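Local coordinates for SusD superfamily protein (Bacteroides fragilis NCTC 9343, PDB 3NQP) that probably binds sugars at the outer membrane, as other members of the SusD family do in taking up glycans, at residues S83-G86 with D87-R91; G90-T93 with N94-F98; Y127-D130 with L131-Y135; M167-I170 with K171-N175. All coordinates share one frame; numbering follows the deposited sequence. Where two conformers were deposited one is given.

In the fold
Followed from the N terminus, contact 1 (83-91) closes the turn that leads from a loop into helix 89-102. Contact 2 (90-98) runs one turn further along the same helix; the two overlap at Gly90 and Arg91. Contacts 3 (127-135) and 4 (167-175) follow in series on helices 110-135 and 163-181, and none of the four nests in another. They are tied in space by helix packing. Tyr127, Tyr128 and Leu131 of contact 3 meet residues of contacts 1 and 2, while Tyr128, Phe129 and Tyr132 pack on Met167 and Ile170 of contact 4. Helix 110-135 thus lies against both other helices, and contacts 1 and 4 do not touch.

Contact 1 of 4, residues S83-G86 with D87-R91; sequences SKFG and DLFGR
Phe85 and Phe89 form the tightly packed part of this local turn, an offset edge-to-face pair with centroids 5.8 Å apart and planes at 84°. The edge of Phe89 is turned toward the face of Phe85, its CE2 lying 3.9 Å from Phe85 CB. Phe85 is buried and also meets Tyr135 edge-to-face; Phe89, partly exposed, makes a cation-pi contact with Arg141. Leu88, buried nearby against Tyr127, brings its CG to 3.5 Å from Gly86 O.

The backbone that carries them is unusual. Lys84 to Asp87 all have positive phi, giving two overlapping left-handed turns, each closed by an i+3 to i hydrogen bond: Gly86 N bonds Ser83 O, and Asp87 N reaches Lys84 O at 2.8 Å. Glycine suits position 86 because such a phi costs it little. Lys84 O is gripped twice, since a water donates to it at 2.7 Å and in turn accepts from Phe89 N at 3.1 Å, serving an amide at the entry to the helix.

On the solvent side Lys84 and Asp87, both exposed, keep Lys84 NZ 5.3 Å from Asp87 OD2. Their charges may attract weakly, but no salt bridge forms. The chemistry therefore implies that backbone bonds, a bridging water and the aromatic pair hold the turn, whereas the two exposed charges probably add little.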
loop_
_atom_site.group_PDB
_atom_site.type_symbol
_atom_site.label_atom_id
_atom_site.label_comp_id
_atom_site.label_asym_id
_atom_site.label_seq_id
_atom_site.Cartn_x
_atom_site.Cartn_y
_atom_site.Cartn_z
ATOM N N SER A 83 9.965 15.376 -2.261
ATOM C CA SER A 83 9.970 16.817 -2.084
ATOM C C SER A 83 8.561 17.302 -1.942
ATOM O O SER A 83 7.625 16.603 -2.316
ATOM C CB SER A 83 10.537 17.508 -3.328
ATOM O OG SER A 83 11.838 17.015 -3.580
ATOM N N LYS A 84 8.431 18.529 -1.429
ATOM C CA LYS A 84 7.198 19.279 -1.415
ATOM C C LYS A 84 6.045 18.539 -0.771
ATOM O O LYS A 84 4.930 18.556 -1.321
ATOM C CB LYS A 84 6.795 19.718 -2.844
ATOM C CG LYS A 84 7.857 20.507 -3.594
ATOM C CD LYS A 84 7.348 21.158 -4.915
ATOM C CE LYS A 84 7.312 20.145 -6.090
ATOM N NZ LYS A 84 8.577 19.328 -6.351
ATOM N N PHE A 85 6.290 17.938 0.403
ATOM C CA PHE A 85 5.252 17.137 1.089
ATOM C C PHE A 85 4.610 16.105 0.151
ATOM O O PHE A 85 3.410 15.848 0.190
ATOM C CB PHE A 85 4.163 18.041 1.684
ATOM C CG PHE A 85 4.596 18.801 2.888
ATOM C CD1 PHE A 85 4.695 18.183 4.113
ATOM C CD2 PHE A 85 4.867 20.175 2.801
ATOM C CE1 PHE A 85 5.051 18.875 5.224
ATOM C CE2 PHE A 85 5.229 20.884 3.912
ATOM C CZ PHE A 85 5.336 20.246 5.127
ATOM N N GLY A 86 5.416 15.549 -0.740
ATOM C CA GLY A 86 4.935 14.558 -1.677
ATOM C C GLY A 86 4.029 15.122 -2.773
ATOM O O GLY A 86 3.274 14.388 -3.381
ATOM N N ASP A 87 4.049 16.442 -2.945
ATOM C CA ASP A 87 3.260 17.162 -3.945
ATOM C C ASP A 87 1.774 16.838 -3.828
ATOM O O ASP A 87 1.075 16.769 -4.823
ATOM C CB ASP A 87 3.793 16.836 -5.354
ATOM C CG ASP A 87 3.529 17.964 -6.376
ATOM O OD1 ASP A 87 3.224 19.107 -5.989
ATOM O OD2 ASP A 87 3.654 17.701 -7.579
ATOM N N LEU A 88 1.288 16.583 -2.620
ATOM C CA LEU A 88 -0.120 16.277 -2.458
ATOM C C LEU A 88 -1.044 17.483 -2.243
ATOM O O LEU A 88 -2.284 17.334 -2.359
ATOM C CB LEU A 88 -0.349 15.265 -1.350
ATOM C CG LEU A 88 0.354 13.904 -1.548
ATOM C CD1 LEU A 88 0.077 12.967 -0.369
ATOM C CD2 LEU A 88 -0.062 13.267 -2.844
ATOM N N PHE A 89 -0.512 18.650 -1.916
ATOM C CA PHE A 89 -1.415 19.772 -1.583
ATOM C C PHE A 89 -2.156 20.319 -2.804
ATOM O O PHE A 89 -3.276 20.838 -2.661
ATOM C CB PHE A 89 -0.715 20.894 -0.778
ATOM C CG PHE A 89 -0.535 20.544 0.670
ATOM C CD1 PHE A 89 -1.632 20.482 1.521
ATOM C CD2 PHE A 89 0.705 20.219 1.159
ATOM C CE1 PHE A 89 -1.487 20.139 2.834
ATOM C CE2 PHE A 89 0.852 19.850 2.464
ATOM C CZ PHE A 89 -0.233 19.828 3.318
ATOM N N GLY A 90 -1.576 20.196 -3.999
ATOM C CA GLY A 90 -2.311 20.616 -5.201
ATOM C C GLY A 90 -3.590 19.781 -5.353
ATOM O O GLY A 90 -4.702 20.321 -5.582
ATOM N N ARG A 91 -3.444 18.466 -5.169
ATOM C CA ARG A 91 -4.588 17.539 -5.204
ATOM C C ARG A 91 -5.639 17.867 -4.151
ATOM O O ARG A 91 -6.841 17.893 -4.451
ATOM C CB ARG A 91 -4.093 16.112 -5.003
ATOM C CG ARG A 91 -3.468 15.542 -6.250
ATOM C CD ARG A 91 -2.484 14.474 -5.868
ATOM N NE ARG A 91 -1.970 13.803 -7.039
ATOM C CZ ARG A 91 -0.794 14.043 -7.598
ATOM N NH1 ARG A 91 0.059 14.951 -7.117
ATOM N NH2 ARG A 91 -0.476 13.355 -8.670
HETATM O O HOH W 1 2.445 19.586 -1.795
#

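Contact 2 of 4, residues G90-T93 with N94-F98; sequences GRIT and NLNLF
The flat carboxamides of Asn94 and Asn96 each have the backbone oxygen of the residue one helical turn earlier over one face. Ile92 O lies 3.3 Å from Asn96 CG, beneath the amide carbon, and Gly90 O takes the same place at 3.6 Å from Asn94 CG. In both cases CG is anti to the carbonyl carbon (chi1 -59° in Asn96), which folds the amide back over the preceding turn. At its two ends the Asn96 amide has partners from other parts of the chain: OD1 accepts from Arg124 NH1, and ND2 donates to Arg141 O. Alongside it runs Ile92, pointing the same way, with CG2 3.7 Å from Asn96 ND2; its branched side chain fills the buried side next to Tyr128.

Beneath these groups the helix bonds run from Asn94 N to Gly90 O through Leu97 N to Thr93 O, the Asn96 N to Ile92 O bond measuring 2.9 Å. Leu95 packs its CG 3.4 Å from Arg91 O and touches Ile31 of helix 21-37. Arg91 turns its NE to His34 O.

Asparagine suits position 96 because a buried amide can both donate and accept; its two outside bonds imply that it links helix 89-102 to helix 110-135 and to the following loop.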
loop_
_atom_site.group_PDB
_atom_site.type_symbol
_atom_site.label_atom_id
_atom_site.label_comp_id
_atom_site.label_asym_id
_atom_site.label_seq_id
_atom_site.Cartn_x
_atom_site.Cartn_y
_atom_site.Cartn_z
ATOM N N GLY A 90 -1.576 20.196 -3.999
ATOM C CA GLY A 90 -2.311 20.616 -5.201
ATOM C C GLY A 90 -3.590 19.781 -5.353
ATOM O O GLY A 90 -4.702 20.321 -5.582
ATOM N N ARG A 91 -3.444 18.466 -5.169
ATOM C CA ARG A 91 -4.588 17.539 -5.204
ATOM C C ARG A 91 -5.639 17.867 -4.151
ATOM O O ARG A 91 -6.841 17.893 -4.451
ATOM C CB ARG A 91 -4.093 16.112 -5.003
ATOM C CG ARG A 91 -3.468 15.542 -6.250
ATOM C CD ARG A 91 -2.484 14.474 -5.868
ATOM N NE ARG A 91 -1.970 13.803 -7.039
ATOM C CZ ARG A 91 -0.794 14.043 -7.598
ATOM N NH1 ARG A 91 0.059 14.951 -7.117
ATOM N NH2 ARG A 91 -0.476 13.355 -8.670
ATOM N N ILE A 92 -5.168 18.061 -2.916
ATOM C CA ILE A 92 -6.038 18.435 -1.793
ATOM C C ILE A 92 -6.824 19.716 -2.110
ATOM O O ILE A 92 -8.026 19.787 -1.844
ATOM C CB ILE A 92 -5.264 18.614 -0.456
ATOM C CG1 ILE A 92 -4.850 17.241 0.078
ATOM C CG2 ILE A 92 -6.134 19.373 0.619
ATOM C CD1 ILE A 92 -3.746 17.263 1.123
ATOM N N THR A 93 -6.168 20.719 -2.679
ATOM C CA THR A 93 -6.856 21.987 -2.910
ATOM C C THR A 93 -7.971 21.845 -3.954
ATOM O O THR A 93 -8.975 22.545 -3.866
ATOM C CB THR A 93 -5.862 23.136 -3.233
ATOM O OG1 THR A 93 -5.039 22.768 -4.344
ATOM C CG2 THR A 93 -4.988 23.391 -2.020
ATOM N N ASN A 94 -7.819 20.926 -4.909
ATOM C CA ASN A 94 -8.876 20.617 -5.848
ATOM C C ASN A 94 -10.058 19.942 -5.170
ATOM O O ASN A 94 -11.221 20.205 -5.530
ATOM C CB ASN A 94 -8.370 19.766 -7.033
ATOM C CG ASN A 94 -7.406 20.546 -7.962
ATOM O OD1 ASN A 94 -7.120 21.729 -7.749
ATOM N ND2 ASN A 94 -6.899 19.873 -8.967
ATOM N N LEU A 95 -9.787 19.114 -4.161
ATOM C CA LEU A 95 -10.856 18.545 -3.357
ATOM C C LEU A 95 -11.600 19.657 -2.615
ATOM O O LEU A 95 -12.828 19.691 -2.622
ATOM C CB LEU A 95 -10.308 17.540 -2.352
ATOM C CG LEU A 95 -9.486 16.357 -2.896
ATOM C CD1 LEU A 95 -9.143 15.468 -1.739
ATOM C CD2 LEU A 95 -10.220 15.634 -4.004
ATOM N N ASN A 96 -10.856 20.572 -1.995
ATOM C CA ASN A 96 -11.484 21.690 -1.273
ATOM C C ASN A 96 -12.374 22.487 -2.216
ATOM O O ASN A 96 -13.502 22.821 -1.887
ATOM C CB ASN A 96 -10.406 22.572 -0.630
ATOM C CG ASN A 96 -9.514 21.805 0.345
ATOM O OD1 ASN A 96 -9.885 20.745 0.810
ATOM N ND2 ASN A 96 -8.341 22.361 0.665
ATOM N N LEU A 97 -11.864 22.759 -3.413
ATOM C CA LEU A 97 -12.614 23.530 -4.387
ATOM C C LEU A 97 -13.889 22.788 -4.784
ATOM O O LEU A 97 -14.941 23.374 -4.892
ATOM C CB LEU A 97 -11.740 23.785 -5.628
ATOM C CG LEU A 97 -12.294 24.733 -6.701
ATOM C CD1 LEU A 97 -12.617 26.089 -6.072
ATOM C CD2 LEU A 97 -11.296 24.899 -7.855
ATOM N N PHE A 98 -13.793 21.485 -5.026
ATOM C CA PHE A 98 -14.992 20.733 -5.359
ATOM C C PHE A 98 -16.040 20.839 -4.252
ATOM O O PHE A 98 -17.235 21.016 -4.530
ATOM C CB PHE A 98 -14.679 19.287 -5.635
ATOM C CG PHE A 98 -15.858 18.499 -6.160
ATOM C CD1 PHE A 98 -16.075 18.354 -7.529
ATOM C CD2 PHE A 98 -16.727 17.864 -5.292
ATOM C CE1 PHE A 98 -17.148 17.593 -8.005
ATOM C CE2 PHE A 98 -17.815 17.125 -5.775
ATOM C CZ PHE A 98 -18.028 17.021 -7.143
#

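Contact 3 of 4, residues Y127-D130 with L131-Y135; sequences YYFD and LYRIY
Regular helical bonds such as Leu131 N to Tyr127 O at 3.1 Å join 127-130 to 131-135. On one side the guanidinium of Arg133 lies flat on the ring of Phe129, centres 3.8 Å apart and planes at 15°, the flat phenyl offering its face to an equally flat cation. Arg133 CZ sits off-centre, nearest to Phe129 CE2 at 3.2 Å, while the CD methylene rests over the ring face in a CH-pi contact. A bend in the arginine chain (chi3 -69°) folds the group back onto the ring.

Asp130, three residues earlier, reaches the guanidinium edge: Arg133 NH2 forms a salt bridge to Asp130 OD1 at 2.8 Å, the carboxylate nearly coplanar with it. This i, i+3 pair and i, i+4 stack lie in the TPR-like helical region of the SusD fold, where helix 110-135 packs on helices 89-102, 163-181 and 200-216. Trp454 is a second cation-pi partner of Arg133 and His42 ND1 bonds Asp130 OD2, so more than two residues probably stabilise the buried ion pair. The side chains of Tyr128 and Leu131 cross, Tyr128 CD1 lying 4.0 Å from Leu131 CD1; both touch Ile92, and Tyr128 OH bonds Arg141 O.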
loop_
_atom_site.group_PDB
_atom_site.type_symbol
_atom_site.label_atom_id
_atom_site.label_comp_id
_atom_site.label_asym_id
_atom_site.label_seq_id
_atom_site.Cartn_x
_atom_site.Cartn_y
_atom_site.Cartn_z
ATOM N N TYR A 127 -5.691 11.339 1.569
ATOM C CA TYR A 127 -4.468 12.064 1.364
ATOM C C TYR A 127 -3.904 12.534 2.703
ATOM O O TYR A 127 -2.730 12.380 2.967
ATOM C CB TYR A 127 -4.692 13.268 0.458
ATOM C CG TYR A 127 -4.790 12.951 -1.028
ATOM C CD1 TYR A 127 -3.753 12.304 -1.717
ATOM C CD2 TYR A 127 -5.889 13.349 -1.761
ATOM C CE1 TYR A 127 -3.834 12.051 -3.110
ATOM C CE2 TYR A 127 -5.969 13.115 -3.148
ATOM C CZ TYR A 127 -4.955 12.489 -3.817
ATOM O OH TYR A 127 -5.081 12.292 -5.188
ATOM N N TYR A 128 -4.745 13.088 3.562
ATOM C CA TYR A 128 -4.218 13.574 4.834
ATOM C C TYR A 128 -3.679 12.465 5.742
ATOM O O TYR A 128 -2.826 12.728 6.583
ATOM C CB TYR A 128 -5.240 14.462 5.565
ATOM C CG TYR A 128 -5.115 15.927 5.149
ATOM C CD1 TYR A 128 -3.986 16.686 5.479
ATOM C CD2 TYR A 128 -6.087 16.523 4.415
ATOM C CE1 TYR A 128 -3.850 18.025 5.076
ATOM C CE2 TYR A 128 -5.991 17.878 4.035
ATOM C CZ TYR A 128 -4.875 18.623 4.369
ATOM O OH TYR A 128 -4.802 19.961 3.986
ATOM N N PHE A 129 -4.173 11.240 5.581
ATOM C CA PHE A 129 -3.722 10.103 6.393
ATOM C C PHE A 129 -2.324 9.647 5.936
ATOM O O PHE A 129 -1.493 9.283 6.783
ATOM C CB PHE A 129 -4.748 8.962 6.349
ATOM C CG PHE A 129 -4.396 7.750 7.197
ATOM C CD1 PHE A 129 -4.003 7.872 8.512
ATOM C CD2 PHE A 129 -4.493 6.467 6.653
ATOM C CE1 PHE A 129 -3.712 6.752 9.276
ATOM C CE2 PHE A 129 -4.204 5.346 7.391
ATOM C CZ PHE A 129 -3.813 5.489 8.734
ATOM N N ASP A 130 -2.049 9.670 4.631
ATOM C CA ASP A 130 -0.660 9.496 4.154
ATOM C C ASP A 130 0.230 10.612 4.752
ATOM O O ASP A 130 1.323 10.322 5.294
ATOM C CB ASP A 130 -0.570 9.479 2.642
ATOM C CG ASP A 130 -0.764 8.057 2.027
ATOM O OD1 ASP A 130 -1.092 7.102 2.761
ATOM O OD2 ASP A 130 -0.605 7.937 0.804
ATOM N N LEU A 131 -0.210 11.869 4.662
ATOM C CA LEU A 131 0.603 12.975 5.179
ATOM C C LEU A 131 0.846 12.805 6.683
ATOM O O LEU A 131 1.958 13.021 7.169
ATOM C CB LEU A 131 -0.028 14.340 4.860
ATOM C CG LEU A 131 0.018 14.739 3.364
ATOM C CD1 LEU A 131 -0.763 15.984 3.173
ATOM C CD2 LEU A 131 1.423 14.934 2.803
ATOM N N TYR A 132 -0.169 12.368 7.427
ATOM C CA TYR A 132 0.003 12.143 8.894
ATOM C C TYR A 132 0.982 11.020 9.201
ATOM O O TYR A 132 1.808 11.136 10.092
ATOM C CB TYR A 132 -1.361 11.846 9.530
ATOM C CG TYR A 132 -1.407 11.425 10.962
ATOM C CD1 TYR A 132 -1.169 10.116 11.323
ATOM C CD2 TYR A 132 -1.677 12.362 11.985
ATOM C CE1 TYR A 132 -1.227 9.706 12.626
ATOM C CE2 TYR A 132 -1.769 11.962 13.322
ATOM C CZ TYR A 132 -1.549 10.623 13.638
ATOM O OH TYR A 132 -1.629 10.171 14.936
ATOM N N ARG A 133 0.894 9.907 8.471
ATOM C CA ARG A 133 1.805 8.796 8.718
ATOM C C ARG A 133 3.249 9.069 8.300
ATOM O O ARG A 133 4.194 8.526 8.876
ATOM C CB ARG A 133 1.285 7.538 8.036
ATOM C CG ARG A 133 -0.024 7.059 8.673
ATOM C CD ARG A 133 -0.473 5.721 8.084
ATOM N NE ARG A 133 -0.893 5.878 6.715
ATOM C CZ ARG A 133 -1.341 4.896 5.957
ATOM N NH1 ARG A 133 -1.471 3.662 6.450
ATOM N NH2 ARG A 133 -1.706 5.156 4.724
ATOM N N ILE A 134 3.416 9.893 7.279
ATOM C CA ILE A 134 4.742 10.228 6.778
ATOM C C ILE A 134 5.352 11.373 7.584
ATOM O O ILE A 134 6.474 11.281 7.974
ATOM C CB ILE A 134 4.679 10.622 5.285
ATOM C CG1 ILE A 134 4.278 9.420 4.441
ATOM C CG2 ILE A 134 6.022 11.282 4.761
ATOM C CD1 ILE A 134 5.354 8.340 4.340
ATOM N N TYR A 135 4.585 12.431 7.829
ATOM C CA TYR A 135 5.129 13.675 8.413
ATOM C C TYR A 135 4.629 13.991 9.818
ATOM O O TYR A 135 5.244 14.826 10.482
ATOM C CB TYR A 135 4.761 14.872 7.526
ATOM C CG TYR A 135 5.372 14.815 6.156
ATOM C CD1 TYR A 135 6.718 15.035 5.974
ATOM C CD2 TYR A 135 4.599 14.506 5.037
ATOM C CE1 TYR A 135 7.295 14.942 4.720
ATOM C CE2 TYR A 135 5.163 14.423 3.781
ATOM C CZ TYR A 135 6.506 14.651 3.617
ATOM O OH TYR A 135 7.082 14.574 2.369
#

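Contact 4 of 4, residues M167-I170 with K171-N175; sequences MTQI and KSDLN
Three i, i+4 side-chain pairs, one polar and two largely apolar, lie on different sides of the same short piece of helix 163-181, which packs against helices 110-135 and 200-216. The polar pair is Gln169 with Asp173. The amide NE2 donates to Asp173 OD2 at 3.2 Å along a nearly straight line (170°); the bond lies in the amide plane but meets the carboxylate from above its plane. The glutamine chain, anti at chi1 (-177°) and bent at chi2, swings its end toward the next turn. Asp173 OD2 also makes a salt bridge to Arg124 NE, so the carboxylate is shared between helices.

On the buried side Ile170 and Leu174 lie side by side, CG2 and CD1 4.0 Å apart, branched chains suited to filling an interhelical groove. Met167, present as selenomethionine, crosses the extended chain of Lys171: its SE is 3.9 Å from Lys171 CE. The flexible selenoether chain follows the methylenes of Lys171, whose NZ goes on to Asp228 OD2 and Thr214 OG1. Below them the helix bonds continue, as in Lys171 N to Met167 O at 2.9 Å.

Intrahelical i, i+4 pairs whose outer atoms are shared with adjoining helices are consistent with the TPR-like helical packing of the SusD family.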
loop_
_atom_site.group_PDB
_atom_site.type_symbol
_atom_site.label_atom_id
_atom_site.label_comp_id
_atom_site.label_asym_id
_atom_site.label_seq_id
_atom_site.Cartn_x
_atom_site.Cartn_y
_atom_site.Cartn_z
HETATM N N MSE A 167 -5.289 14.709 12.583
HETATM C CA MSE A 167 -6.130 13.508 12.755
HETATM C C MSE A 167 -7.570 13.883 13.091
HETATM O O MSE A 167 -8.511 13.200 12.702
HETATM C CB MSE A 167 -5.600 12.615 13.874
HETATM C CG MSE A 167 -6.323 11.265 13.970
HETATM SE SE MSE A 167 -6.514 10.242 12.331
HETATM C CE MSE A 167 -4.711 9.643 12.064
ATOM N N THR A 168 -7.752 14.955 13.833
ATOM C CA THR A 168 -9.123 15.439 14.073
ATOM C C THR A 168 -9.823 15.694 12.731
ATOM O O THR A 168 -10.982 15.302 12.552
ATOM C CB THR A 168 -9.116 16.657 15.000
ATOM O OG1 THR A 168 -8.641 16.200 16.267
ATOM C CG2 THR A 168 -10.501 17.276 15.155
ATOM N N GLN A 169 -9.102 16.277 11.776
ATOM C CA GLN A 169 -9.650 16.608 10.496
ATOM C C GLN A 169 -9.904 15.369 9.675
ATOM O O GLN A 169 -10.937 15.264 8.994
ATOM C CB GLN A 169 -8.697 17.490 9.702
ATOM C CG GLN A 169 -9.280 17.925 8.336
ATOM C CD GLN A 169 -10.548 18.743 8.469
ATOM O OE1 GLN A 169 -10.675 19.562 9.373
ATOM N NE2 GLN A 169 -11.496 18.529 7.552
ATOM N N ILE A 170 -8.924 14.461 9.701
ATOM C CA ILE A 170 -9.071 13.196 8.999
ATOM C C ILE A 170 -10.371 12.513 9.464
ATOM O O ILE A 170 -11.182 12.070 8.672
ATOM C CB ILE A 170 -7.875 12.281 9.236
ATOM C CG1 ILE A 170 -6.640 12.768 8.471
ATOM C CG2 ILE A 170 -8.195 10.903 8.799
ATOM C CD1 ILE A 170 -5.335 12.011 8.882
ATOM N N LYS A 171 -10.555 12.405 10.763
ATOM C CA LYS A 171 -11.720 11.695 11.288
ATOM C C LYS A 171 -13.034 12.470 11.007
ATOM O O LYS A 171 -14.062 11.868 10.692
ATOM C CB LYS A 171 -11.518 11.403 12.782
ATOM C CG LYS A 171 -10.479 10.255 13.019
ATOM C CD LYS A 171 -10.149 9.995 14.485
ATOM C CE LYS A 171 -9.217 8.798 14.722
ATOM N NZ LYS A 171 -8.822 8.668 16.179
ATOM N N SER A 172 -13.003 13.796 11.087
ATOM C CA SER A 172 -14.178 14.578 10.697
ATOM C C SER A 172 -14.559 14.289 9.252
ATOM O O SER A 172 -15.732 14.038 8.933
ATOM C CB SER A 172 -13.887 16.053 10.882
ATOM O OG SER A 172 -14.974 16.803 10.426
ATOM N N ASP A 173 -13.549 14.247 8.377
ATOM C CA ASP A 173 -13.774 13.938 6.953
ATOM C C ASP A 173 -14.281 12.546 6.697
ATOM O O ASP A 173 -15.109 12.348 5.817
ATOM C CB ASP A 173 -12.527 14.233 6.089
ATOM C CG ASP A 173 -12.304 15.733 5.877
ATOM O OD1 ASP A 173 -13.266 16.510 6.109
ATOM O OD2 ASP A 173 -11.180 16.129 5.484
ATOM N N LEU A 174 -13.807 11.573 7.467
ATOM C CA LEU A 174 -14.300 10.217 7.270
ATOM C C LEU A 174 -15.785 10.144 7.670
ATOM O O LEU A 174 -16.596 9.520 6.981
ATOM C CB LEU A 174 -13.497 9.231 8.087
ATOM C CG LEU A 174 -12.061 8.992 7.574
ATOM C CD1 LEU A 174 -11.186 8.257 8.632
ATOM C CD2 LEU A 174 -12.068 8.230 6.249
ATOM N N ASN A 175 -16.132 10.760 8.787
ATOM C CA ASN A 175 -17.540 10.785 9.221
ATOM C C ASN A 175 -18.440 11.504 8.226
ATOM O O ASN A 175 -19.533 11.063 7.993
ATOM C CB ASN A 175 -17.709 11.425 10.611
ATOM C CG ASN A 175 -17.229 10.516 11.751
ATOM O OD1 ASN A 175 -17.098 9.290 11.611
ATOM N ND2 ASN A 175 -16.992 11.129 12.902
#